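Local structure of putative (Helicobacter pylori, 4O8S) at residues Lys125-Cys137 / Arg148-Tyr160. The protein belongs to the nucleotidyltransferase superfamily, in the AbiEii toxin family of type IV toxin-antitoxin systems, and probably transfers a nucleotidyl group from a nucleoside triphosphate. Residues are numbered along the deposited sequence; the frame is centred on the assembly and turned at random.
Sequences KIERIIDNKLCAC and RDLFDLHFLAKHY
L153 is the knob of this antiparallel helix pair, a helical hairpin in the AbiEii-type nucleotidyltransferase chain: its side chain drops into a hole bounded by I130, K133, L134 and C137. The axes of 126-137 and 148-159 come within 10.1 Å, their N-to-C directions 147° apart, and the two methyls of L153 divide the hollow. L153 CD1 reaches L134 CD2 and C137 SG, each at 3.7 Å, while its CD2 lies against CB of K133; F175 of helix 166-176 also touches L153. Three residues on, just under one turn, L156 forks between the isoleucines, with CD1 meeting I130 CG1 at 4.0 Å and CD2 beside I126 CG2 at 3.9 Å; L33 of helix 29-36 packs on it too. Beyond it I126 crosses Y160 at about a right angle and sets CD1 over the ring centre, a CH-pi contact. The other end of the interface is polar and buried. There the K133 chain bends at chi2 (-80°), and its ammonium forms salt bridges to D149 and D152, with E30 as a third acidic partner. D149 OD1 accepts a hydrogen bond from K133 NZ on its anti lone pair at 2.8 Å, whereas D152 OD2 lies 2.7 Å from K133 NZ and is met on its anti side, 19° out of the carboxylate plane.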
# COMPACT_ATOMS: atom_id res chain seq x y z
N LYS A 125 -0.87 -5.05 -8.95
CA LYS A 125 -2.22 -4.67 -9.40
C LYS A 125 -3.12 -4.36 -8.22
O LYS A 125 -2.93 -4.88 -7.11
CB LYS A 125 -2.86 -5.76 -10.26
CG LYS A 125 -2.11 -6.05 -11.56
CD LYS A 125 -2.76 -7.22 -12.29
CE LYS A 125 -2.21 -7.34 -13.71
NZ LYS A 125 -2.84 -8.48 -14.46
N ILE A 126 -4.13 -3.52 -8.48
CA ILE A 126 -5.03 -3.05 -7.44
C ILE A 126 -5.69 -4.21 -6.70
O ILE A 126 -5.83 -4.18 -5.46
CB ILE A 126 -6.15 -2.15 -8.03
CG1 ILE A 126 -5.58 -0.81 -8.47
CG2 ILE A 126 -7.25 -1.91 -7.00
CD1 ILE A 126 -5.25 0.08 -7.31
N GLU A 127 -6.11 -5.23 -7.43
CA GLU A 127 -6.83 -6.32 -6.78
C GLU A 127 -5.94 -7.07 -5.79
O GLU A 127 -6.43 -7.56 -4.77
CB GLU A 127 -7.53 -7.26 -7.80
CG GLU A 127 -6.63 -7.88 -8.86
CD GLU A 127 -7.25 -9.13 -9.49
OE1 GLU A 127 -6.50 -9.93 -10.11
OE2 GLU A 127 -8.49 -9.32 -9.38
N ARG A 128 -4.65 -7.14 -6.06
CA ARG A 128 -3.72 -7.77 -5.11
C ARG A 128 -3.57 -6.88 -3.87
O ARG A 128 -3.53 -7.37 -2.74
CB ARG A 128 -2.37 -8.01 -5.79
CG ARG A 128 -1.35 -8.88 -5.03
CD ARG A 128 -0.13 -9.11 -5.92
NE ARG A 128 1.00 -9.80 -5.28
CZ ARG A 128 1.37 -11.06 -5.55
NH1 ARG A 128 0.69 -11.79 -6.43
NH2 ARG A 128 2.42 -11.59 -4.93
N ILE A 129 -3.50 -5.57 -4.08
CA ILE A 129 -3.42 -4.67 -2.95
C ILE A 129 -4.67 -4.79 -2.06
O ILE A 129 -4.55 -4.83 -0.83
CB ILE A 129 -3.18 -3.22 -3.39
CG1 ILE A 129 -1.86 -3.16 -4.18
CG2 ILE A 129 -3.15 -2.30 -2.17
CD1 ILE A 129 -1.66 -1.88 -5.01
N ILE A 130 -5.85 -4.85 -2.67
CA ILE A 130 -7.10 -5.00 -1.92
C ILE A 130 -7.06 -6.29 -1.10
O ILE A 130 -7.37 -6.29 0.10
CB ILE A 130 -8.32 -5.08 -2.88
CG1 ILE A 130 -8.48 -3.79 -3.69
CG2 ILE A 130 -9.60 -5.31 -2.09
CD1 ILE A 130 -9.61 -3.84 -4.69
N ASP A 131 -6.71 -7.39 -1.77
CA ASP A 131 -6.66 -8.73 -1.16
C ASP A 131 -5.73 -8.73 0.06
O ASP A 131 -6.10 -9.20 1.14
CB ASP A 131 -6.19 -9.73 -2.23
CG ASP A 131 -6.28 -11.19 -1.78
OD1 ASP A 131 -7.13 -11.54 -0.94
OD2 ASP A 131 -5.48 -12.00 -2.31
N ASN A 132 -4.54 -8.16 -0.11
CA ASN A 132 -3.60 -8.07 1.00
C ASN A 132 -4.05 -7.14 2.13
O ASN A 132 -3.72 -7.36 3.29
CB ASN A 132 -2.22 -7.66 0.51
CG ASN A 132 -1.59 -8.73 -0.38
OD1 ASN A 132 -2.05 -9.87 -0.41
ND2 ASN A 132 -0.53 -8.36 -1.09
N LYS A 133 -4.79 -6.08 1.79
CA LYS A 133 -5.31 -5.19 2.84
C LYS A 133 -6.36 -5.92 3.68
O LYS A 133 -6.37 -5.82 4.90
CB LYS A 133 -5.91 -3.92 2.22
CG LYS A 133 -4.91 -2.80 2.01
CD LYS A 133 -4.66 -2.07 3.32
CE LYS A 133 -3.50 -1.11 3.19
NZ LYS A 133 -3.32 -0.31 4.45
N LEU A 134 -7.23 -6.66 3.02
CA LEU A 134 -8.28 -7.38 3.74
C LEU A 134 -7.71 -8.47 4.63
O LEU A 134 -8.18 -8.66 5.76
CB LEU A 134 -9.31 -7.95 2.76
CG LEU A 134 -10.21 -6.87 2.15
CD1 LEU A 134 -10.97 -7.40 0.95
CD2 LEU A 134 -11.16 -6.33 3.20
N CYS A 135 -6.68 -9.18 4.14
CA CYS A 135 -6.00 -10.18 4.95
C CYS A 135 -5.43 -9.55 6.21
O CYS A 135 -5.64 -10.04 7.32
CB CYS A 135 -4.87 -10.84 4.16
SG CYS A 135 -5.46 -11.97 2.89
N ALA A 136 -4.74 -8.43 6.04
CA ALA A 136 -4.05 -7.79 7.15
C ALA A 136 -4.97 -7.19 8.20
O ALA A 136 -4.61 -7.12 9.37
CB ALA A 136 -3.08 -6.71 6.63
N CYS A 137 -6.14 -6.71 7.79
CA CYS A 137 -6.98 -6.03 8.77
C CYS A 137 -8.24 -6.80 9.11
O CYS A 137 -8.95 -6.42 10.04
CB CYS A 137 -7.36 -4.62 8.29
SG CYS A 137 -8.66 -4.60 7.01
N ARG A 148 -4.89 3.04 9.01
CA ARG A 148 -4.51 3.15 7.61
C ARG A 148 -5.21 2.12 6.75
O ARG A 148 -5.51 2.39 5.59
CB ARG A 148 -3.00 3.00 7.44
CG ARG A 148 -2.23 4.19 7.95
CD ARG A 148 -0.75 3.87 8.17
NE ARG A 148 -0.13 4.92 8.97
CZ ARG A 148 1.19 5.05 9.16
NH1 ARG A 148 2.05 4.22 8.59
NH2 ARG A 148 1.63 6.05 9.92
N ASP A 149 -5.47 0.94 7.31
CA ASP A 149 -6.15 -0.10 6.56
C ASP A 149 -7.56 0.36 6.19
O ASP A 149 -8.06 0.10 5.08
CB ASP A 149 -6.21 -1.39 7.37
CG ASP A 149 -4.83 -2.00 7.60
OD1 ASP A 149 -3.91 -1.67 6.82
OD2 ASP A 149 -4.68 -2.81 8.55
N LEU A 150 -8.21 1.05 7.12
CA LEU A 150 -9.56 1.56 6.88
C LEU A 150 -9.53 2.69 5.85
O LEU A 150 -10.32 2.69 4.90
CB LEU A 150 -10.18 2.07 8.18
CG LEU A 150 -11.59 2.63 8.03
CD1 LEU A 150 -12.53 1.62 7.39
CD2 LEU A 150 -12.12 3.06 9.38
N PHE A 151 -8.62 3.64 6.03
CA PHE A 151 -8.47 4.75 5.10
C PHE A 151 -8.26 4.22 3.69
O PHE A 151 -8.91 4.65 2.72
CB PHE A 151 -7.25 5.57 5.48
CG PHE A 151 -7.06 6.82 4.65
CD1 PHE A 151 -6.46 6.75 3.39
CD2 PHE A 151 -7.49 8.06 5.12
CE1 PHE A 151 -6.30 7.91 2.61
CE2 PHE A 151 -7.34 9.22 4.35
CZ PHE A 151 -6.73 9.15 3.09
N ASP A 152 -7.32 3.29 3.56
CA ASP A 152 -6.95 2.78 2.25
C ASP A 152 -8.06 1.98 1.60
O ASP A 152 -8.31 2.14 0.40
CB ASP A 152 -5.67 1.95 2.34
CG ASP A 152 -4.51 2.75 2.89
OD1 ASP A 152 -4.58 3.99 2.86
OD2 ASP A 152 -3.53 2.14 3.36
N LEU A 153 -8.73 1.12 2.38
CA LEU A 153 -9.83 0.32 1.84
C LEU A 153 -11.00 1.21 1.40
O LEU A 153 -11.65 0.92 0.40
CB LEU A 153 -10.31 -0.74 2.83
CG LEU A 153 -9.43 -2.00 2.87
CD1 LEU A 153 -9.94 -2.97 3.94
CD2 LEU A 153 -9.44 -2.67 1.50
N HIS A 154 -11.24 2.28 2.16
CA HIS A 154 -12.25 3.26 1.80
C HIS A 154 -11.86 3.96 0.49
O HIS A 154 -12.68 4.10 -0.41
CB HIS A 154 -12.41 4.27 2.94
CG HIS A 154 -13.26 5.45 2.60
ND1 HIS A 154 -12.75 6.58 1.99
CD2 HIS A 154 -14.58 5.68 2.80
CE1 HIS A 154 -13.73 7.46 1.82
NE2 HIS A 154 -14.85 6.93 2.30
N PHE A 155 -10.59 4.37 0.39
CA PHE A 155 -10.07 4.98 -0.83
C PHE A 155 -10.25 4.05 -2.02
O PHE A 155 -10.62 4.49 -3.13
CB PHE A 155 -8.57 5.26 -0.65
CG PHE A 155 -7.87 5.63 -1.93
CD1 PHE A 155 -7.90 6.95 -2.40
CD2 PHE A 155 -7.18 4.67 -2.67
CE1 PHE A 155 -7.28 7.29 -3.59
CE2 PHE A 155 -6.55 5.01 -3.87
CZ PHE A 155 -6.59 6.33 -4.33
N LEU A 156 -9.95 2.77 -1.80
CA LEU A 156 -10.06 1.77 -2.86
C LEU A 156 -11.51 1.55 -3.29
O LEU A 156 -11.80 1.52 -4.48
CB LEU A 156 -9.41 0.46 -2.41
CG LEU A 156 -7.87 0.55 -2.44
CD1 LEU A 156 -7.26 -0.57 -1.63
CD2 LEU A 156 -7.35 0.48 -3.88
N ALA A 157 -12.41 1.38 -2.33
CA ALA A 157 -13.83 1.18 -2.66
C ALA A 157 -14.40 2.41 -3.37
O ALA A 157 -15.25 2.29 -4.27
CB ALA A 157 -14.62 0.88 -1.38
N LYS A 158 -13.94 3.59 -2.97
CA LYS A 158 -14.47 4.83 -3.53
C LYS A 158 -13.96 5.11 -4.94
O LYS A 158 -14.73 5.56 -5.80
CB LYS A 158 -14.12 6.01 -2.61
CG LYS A 158 -14.86 7.33 -2.93
CD LYS A 158 -14.38 8.46 -2.01
CE LYS A 158 -15.17 9.75 -2.25
NZ LYS A 158 -16.31 9.89 -1.29
N HIS A 159 -12.67 4.88 -5.18
CA HIS A 159 -12.08 5.29 -6.45
C HIS A 159 -11.72 4.14 -7.38
O HIS A 159 -11.45 4.36 -8.57
CB HIS A 159 -10.84 6.14 -6.20
CG HIS A 159 -11.11 7.37 -5.40
ND1 HIS A 159 -11.70 8.49 -5.94
CD2 HIS A 159 -10.89 7.65 -4.09
CE1 HIS A 159 -11.81 9.42 -5.00
NE2 HIS A 159 -11.33 8.94 -3.87
N TYR A 160 -11.71 2.92 -6.86
CA TYR A 160 -11.33 1.79 -7.71
C TYR A 160 -12.31 0.64 -7.61
O TYR A 160 -11.91 -0.53 -7.62
CB TYR A 160 -9.92 1.32 -7.38
CG TYR A 160 -8.86 2.32 -7.77
CD1 TYR A 160 -8.33 2.32 -9.05
CD2 TYR A 160 -8.39 3.25 -6.86
CE1 TYR A 160 -7.36 3.24 -9.42
CE2 TYR A 160 -7.41 4.17 -7.22
CZ TYR A 160 -6.91 4.16 -8.50
OH TYR A 160 -5.93 5.06 -8.88